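Local atomic coordinates of 3,4-dihydroxy-2-butanone 4-phosphate synthase (Candida albicans, PDB entry 1TKS), a protein that catalyses the conversion of D-ribulose 5-phosphate to formate and 3,4-dihydroxy-2-butanone 4-phosphate, a step of riboflavin biosynthesis. Residues Leu21-Asp26 with Val150-Leu155; Arg111-Pro116 with Gly127-Leu132. All coordinates share one frame; numbering follows the deposited sequence.

Interaction 1 of 2, residues Leu21-Asp26 with Val150-Leu155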
loop_
_atom_site.group_PDB
_atom_site.type_symbol
_atom_site.label_atom_id
_atom_site.label_comp_id
_atom_site.label_asym_id
_atom_site.label_seq_id
_atom_site.Cartn_x
_atom_site.Cartn_y
_atom_site.Cartn_z
ATOM N N LEU B 21 0.102 18.845 1.972
ATOM C CA LEU B 21 0.528 19.692 0.876
ATOM C C LEU B 21 0.549 18.761 -0.326
ATOM O O LEU B 21 0.928 17.597 -0.207
ATOM C CB LEU B 21 1.930 20.267 1.102
ATOM C CG LEU B 21 2.054 21.433 2.080
ATOM C CD1 LEU B 21 3.519 21.838 2.204
ATOM C CD2 LEU B 21 1.222 22.612 1.594
ATOM N N ILE B 22 0.088 19.256 -1.468
ATOM C CA ILE B 22 0.122 18.478 -2.694
ATOM C C ILE B 22 1.451 18.907 -3.291
ATOM O O ILE B 22 1.711 20.100 -3.445
ATOM C CB ILE B 22 -1.032 18.849 -3.640
ATOM C CG1 ILE B 22 -2.361 18.442 -3.004
ATOM C CG2 ILE B 22 -0.851 18.149 -4.988
ATOM C CD1 ILE B 22 -3.589 19.010 -3.698
ATOM N N VAL B 23 2.297 17.935 -3.605
ATOM C CA VAL B 23 3.617 18.229 -4.137
ATOM C C VAL B 23 3.858 17.657 -5.534
ATOM O O VAL B 23 3.688 16.461 -5.754
ATOM C CB VAL B 23 4.697 17.689 -3.166
ATOM C CG1 VAL B 23 6.081 17.979 -3.696
ATOM C CG2 VAL B 23 4.514 18.323 -1.787
ATOM N N MET B 24 4.247 18.526 -6.469
ATOM C CA MET B 24 4.550 18.136 -7.851
ATOM C C MET B 24 6.058 18.332 -8.014
ATOM O O MET B 24 6.687 19.006 -7.195
ATOM C CB MET B 24 3.862 19.058 -8.862
ATOM C CG MET B 24 2.522 19.594 -8.481
ATOM S SD MET B 24 1.300 18.276 -8.212
ATOM C CE MET B 24 0.848 17.890 -9.845
ATOM N N ASP B 25 6.641 17.741 -9.051
ATOM C CA ASP B 25 8.073 17.904 -9.307
ATOM C C ASP B 25 8.382 19.346 -9.690
ATOM O O ASP B 25 9.323 19.949 -9.175
ATOM C CB ASP B 25 8.535 16.994 -10.444
ATOM C CG ASP B 25 8.684 15.557 -10.013
ATOM O OD1 ASP B 25 9.029 15.324 -8.838
ATOM O OD2 ASP B 25 8.476 14.660 -10.857
ATOM N N ASP B 26 7.606 19.881 -10.625
ATOM C CA ASP B 26 7.775 21.260 -11.061
ATOM C C ASP B 26 6.441 21.791 -11.572
ATOM O O ASP B 26 5.391 21.305 -11.158
ATOM C CB ASP B 26 8.892 21.385 -12.116
ATOM C CG ASP B 26 8.701 20.477 -13.324
ATOM O OD1 ASP B 26 9.726 20.174 -13.969
ATOM O OD2 ASP B 26 7.564 20.081 -13.638
ATOM N N VAL B 150 11.272 15.115 3.887
ATOM C CA VAL B 150 12.162 15.397 5.004
ATOM C C VAL B 150 12.589 16.869 4.991
ATOM O O VAL B 150 12.791 17.471 6.044
ATOM C CB VAL B 150 13.402 14.470 4.969
ATOM C CG1 VAL B 150 14.342 14.787 6.132
ATOM C CG2 VAL B 150 12.950 13.014 5.040
ATOM N N GLN B 151 12.706 17.452 3.801
ATOM C CA GLN B 151 13.088 18.857 3.677
ATOM C C GLN B 151 11.984 19.752 4.243
ATOM O O GLN B 151 12.264 20.725 4.945
ATOM C CB GLN B 151 13.324 19.216 2.209
ATOM C CG GLN B 151 13.997 20.569 1.991
ATOM C CD GLN B 151 15.506 20.461 1.953
ATOM O OE1 GLN B 151 16.203 20.850 2.894
ATOM N NE2 GLN B 151 16.020 19.924 0.858
ATOM N N LEU B 152 10.732 19.431 3.919
ATOM C CA LEU B 152 9.604 20.209 4.408
ATOM C C LEU B 152 9.552 20.162 5.927
ATOM O O LEU B 152 9.415 21.194 6.582
ATOM C CB LEU B 152 8.290 19.685 3.819
ATOM C CG LEU B 152 8.048 20.095 2.363
ATOM C CD1 LEU B 152 6.937 19.254 1.755
ATOM C CD2 LEU B 152 7.691 21.578 2.304
ATOM N N SER B 153 9.673 18.966 6.491
ATOM C CA SER B 153 9.642 18.823 7.938
ATOM C C SER B 153 10.760 19.636 8.591
ATOM O O SER B 153 10.538 20.324 9.588
ATOM C CB SER B 153 9.754 17.344 8.324
ATOM O OG SER B 153 8.562 16.658 7.979
ATOM N N THR B 154 11.960 19.565 8.025
ATOM C CA THR B 154 13.097 20.305 8.562
ATOM C C THR B 154 12.834 21.810 8.527
ATOM O O THR B 154 13.037 22.513 9.522
ATOM C CB THR B 154 14.384 19.994 7.768
ATOM O OG1 THR B 154 14.677 18.595 7.871
ATOM C CG2 THR B 154 15.560 20.791 8.319
ATOM N N LEU B 155 12.377 22.307 7.384
ATOM C CA LEU B 155 12.093 23.729 7.242
ATOM C C LEU B 155 11.009 24.178 8.211
ATOM O O LEU B 155 11.015 25.323 8.671
ATOM C CB LEU B 155 11.655 24.035 5.812
ATOM C CG LEU B 155 12.719 23.806 4.737
ATOM C CD1 LEU B 155 12.060 23.797 3.363
ATOM C CD2 LEU B 155 13.795 24.890 4.833
#
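The carbonyl oxygen of Val150 is gripped twice by Thr154, in the same stretch of helix that turns Leu152 onto Leu21 and Val23. Thr154 N lies 3.0 Å from Val150 O, and Thr154 OG1 lies 2.9 Å from the same Val150 O, the two donors arriving from opposite faces of the carbonyl plane. The hydroxyl stands 31° off that plane, and the bond ties the exposed threonine back onto its own helix. Across the contact everything is apolar. Leu152 divides its fork: CD2 meets Leu21 CD1 at 4.2 Å, and Leu152 CD1 reaches Val23 CG2 at 4.4 Å. With its CG anti to the carbonyl carbon (chi1 -77°), Leu152 extends both methyls toward the strand, and its chain crosses that of Leu21 at a slant. Leu21 and Val23, two residues apart, present neighbouring footholds on one face of the strand. Ile193 of the adjoining strand and Tyr15 of helix 8-16 also touch Leu152, and Ser153 OG bonds to Tyr15 OH and Ala161 O. Ile22 and Met24, by contrast, pack against helix 178-188. Strand 21-24 is an inner strand of a four-stranded mixed sheet, between 34-38 and 191-194, and has helices on both faces, a layered alpha/beta packing in which a helix leucine rests on strand 21-24 and on Ile193 of the neighbouring strand.

Interaction 2 of 2, residues Arg111-Pro116 with Gly127-Leu132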
loop_
_atom_site.group_PDB
_atom_site.type_symbol
_atom_site.label_atom_id
_atom_site.label_comp_id
_atom_site.label_asym_id
_atom_site.label_seq_id
_atom_site.Cartn_x
_atom_site.Cartn_y
_atom_site.Cartn_z
ATOM N N ARG B 111 3.859 8.270 13.327
ATOM C CA ARG B 111 4.219 9.250 14.347
ATOM C C ARG B 111 5.392 8.717 15.171
ATOM O O ARG B 111 6.283 9.474 15.568
ATOM C CB ARG B 111 3.027 9.543 15.268
ATOM C CG ARG B 111 1.821 10.193 14.582
ATOM C CD ARG B 111 0.844 10.777 15.603
ATOM N NE ARG B 111 0.369 9.773 16.557
ATOM C CZ ARG B 111 -0.623 8.918 16.322
ATOM N NH1 ARG B 111 -1.267 8.936 15.159
ATOM N NH2 ARG B 111 -0.963 8.030 17.248
ATOM N N SER B 112 5.388 7.411 15.415
ATOM C CA SER B 112 6.444 6.779 16.195
ATOM C C SER B 112 7.791 6.837 15.483
ATOM O O SER B 112 8.835 6.962 16.126
ATOM C CB SER B 112 6.063 5.331 16.507
ATOM O OG SER B 112 4.879 5.288 17.291
ATOM N N LEU B 113 7.784 6.751 14.158
ATOM C CA LEU B 113 9.050 6.826 13.440
ATOM C C LEU B 113 9.630 8.228 13.574
ATOM O O LEU B 113 10.844 8.413 13.531
ATOM C CB LEU B 113 8.856 6.460 11.964
ATOM C CG LEU B 113 8.549 4.976 11.718
ATOM C CD1 LEU B 113 7.945 4.787 10.337
ATOM C CD2 LEU B 113 9.825 4.155 11.873
ATOM N N ALA B 114 8.764 9.222 13.753
ATOM C CA ALA B 114 9.244 10.592 13.895
ATOM C C ALA B 114 9.665 10.912 15.333
ATOM O O ALA B 114 10.555 11.731 15.552
ATOM C CB ALA B 114 8.170 11.574 13.436
ATOM N N ASN B 115 9.035 10.255 16.305
ATOM C CA ASN B 115 9.325 10.492 17.723
ATOM C C ASN B 115 10.779 10.209 18.104
ATOM O O ASN B 115 11.253 9.083 17.982
ATOM C CB ASN B 115 8.399 9.640 18.597
ATOM C CG ASN B 115 8.326 10.139 20.027
ATOM O OD1 ASN B 115 9.346 10.455 20.641
ATOM N ND2 ASN B 115 7.116 10.204 20.570
ATOM N N PRO B 116 11.499 11.235 18.588
ATOM C CA PRO B 116 12.905 11.110 18.990
ATOM C C PRO B 116 13.152 10.084 20.090
ATOM O O PRO B 116 14.260 9.570 20.227
ATOM C CB PRO B 116 13.266 12.521 19.457
ATOM C CG PRO B 116 12.331 13.391 18.707
ATOM C CD PRO B 116 11.035 12.622 18.753
ATOM N N GLY B 127 6.488 -5.016 8.548
ATOM C CA GLY B 127 5.275 -4.361 8.998
ATOM C C GLY B 127 4.394 -3.880 7.864
ATOM O O GLY B 127 4.447 -4.414 6.760
ATOM N N HIS B 128 3.599 -2.848 8.139
ATOM C CA HIS B 128 2.674 -2.306 7.152
ATOM C C HIS B 128 2.988 -0.883 6.697
ATOM O O HIS B 128 2.241 -0.297 5.912
ATOM C CB HIS B 128 1.256 -2.392 7.709
ATOM C CG HIS B 128 0.790 -3.797 7.941
ATOM N ND1 HIS B 128 0.081 -4.511 6.999
ATOM C CD2 HIS B 128 0.952 -4.626 9.000
ATOM C CE1 HIS B 128 -0.176 -5.719 7.469
ATOM N NE2 HIS B 128 0.341 -5.815 8.680
ATOM N N ILE B 129 4.082 -0.325 7.213
ATOM C CA ILE B 129 4.530 1.008 6.824
ATOM C C ILE B 129 5.850 0.847 6.078
ATOM O O ILE B 129 6.688 0.018 6.445
ATOM C CB ILE B 129 4.737 1.938 8.051
ATOM C CG1 ILE B 129 3.387 2.477 8.522
ATOM C CG2 ILE B 129 5.673 3.093 7.698
ATOM C CD1 ILE B 129 2.696 3.405 7.540
ATOM N N LEU B 130 6.017 1.640 5.024
ATOM C CA LEU B 130 7.213 1.608 4.196
ATOM C C LEU B 130 8.125 2.823 4.427
ATOM O O LEU B 130 7.960 3.861 3.782
ATOM C CB LEU B 130 6.807 1.552 2.712
ATOM C CG LEU B 130 6.031 0.315 2.228
ATOM C CD1 LEU B 130 4.790 0.750 1.447
ATOM C CD2 LEU B 130 6.931 -0.557 1.352
ATOM N N PRO B 131 9.095 2.715 5.352
ATOM C CA PRO B 131 9.994 3.848 5.598
ATOM C C PRO B 131 10.887 4.047 4.374
ATOM O O PRO B 131 11.236 3.083 3.693
ATOM C CB PRO B 131 10.810 3.401 6.819
ATOM C CG PRO B 131 9.911 2.402 7.502
ATOM C CD PRO B 131 9.325 1.641 6.331
ATOM N N LEU B 132 11.248 5.298 4.098
ATOM C CA LEU B 132 12.113 5.621 2.963
ATOM C C LEU B 132 13.309 6.409 3.475
ATOM O O LEU B 132 13.161 7.258 4.349
ATOM C CB LEU B 132 11.363 6.465 1.933
ATOM C CG LEU B 132 10.069 5.878 1.374
ATOM C CD1 LEU B 132 9.577 6.749 0.227
ATOM C CD2 LEU B 132 10.308 4.458 0.897
#
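This is a buried, wholly apolar helix-on-strand contact, in which Leu113, in the last turn of helix 103-114, rests on Ile129 and Pro131 of strand 129-134. It illustrates how one leucine methyl can serve two strand residues. Leu113 CD1 lies 3.9 Å from Ile129 CG2 and 4.2 Å from Pro131 CG. The backbones stay well apart, the CA atoms of Leu113 and Pro131 being 8.4 Å from each other, so the gap is bridged by side chains alone. Leu113 has CG anti to its carbonyl carbon, with chi2 162°, which carries CD1 out toward the strand. On the strand side the CG2 methyl branch of Ile129 makes the touch; it stands anti to the backbone N, while CG1 swings back beside that N. The chains of Leu113 and Ile129 run past one another in opposite senses, whereas the leucine crosses the proline ring at about a right angle. Leu130, between the two strand partners, is directed away from the helix. The helix closes just beyond the contact, where Asn115 N bonds to Arg111 O at 3.0 Å and Asn115 itself leaves helical geometry. His128 and Ile129 both face Cys91, a classic beta bulge. Beyond it, Leu130 and Leu132 pair by backbone bonds with strand 59-63, and Pro131 bonds through its backbone to Thr88. The helix thus covers one side of the strand, joined there by Val60 and Cys91, both of which touch Leu113; on the other side Leu130 packs on Tyr57 of the second subunit, placing the strand between helix 103-114 and the dimer partner.

Overall arrangement
Interactions 1 and 2 lie on opposite sides of the chain's centre, their own centres 18 Å apart and their nearest atoms about 6 Å apart without touching. Along the chain interaction 2 is nested within the loop that interaction 1 closes, and helix 145-155 is the next regular element after strand 129-134. The connection between them carries Arg142, Arg143 and Gly144, which probably bind the substrate. Val23 of interaction 1 has its side chain about 5 Å from those of His145, which probably binds magnesium and the substrate, and Asp34, which probably binds D-ribulose 5-phosphate; Asp25 OD1 is hydrogen-bonded to His145 NE2. Pro131 of interaction 2 is more distant, its side chain about 9 Å from that of Thr146, another likely substrate-binding residue.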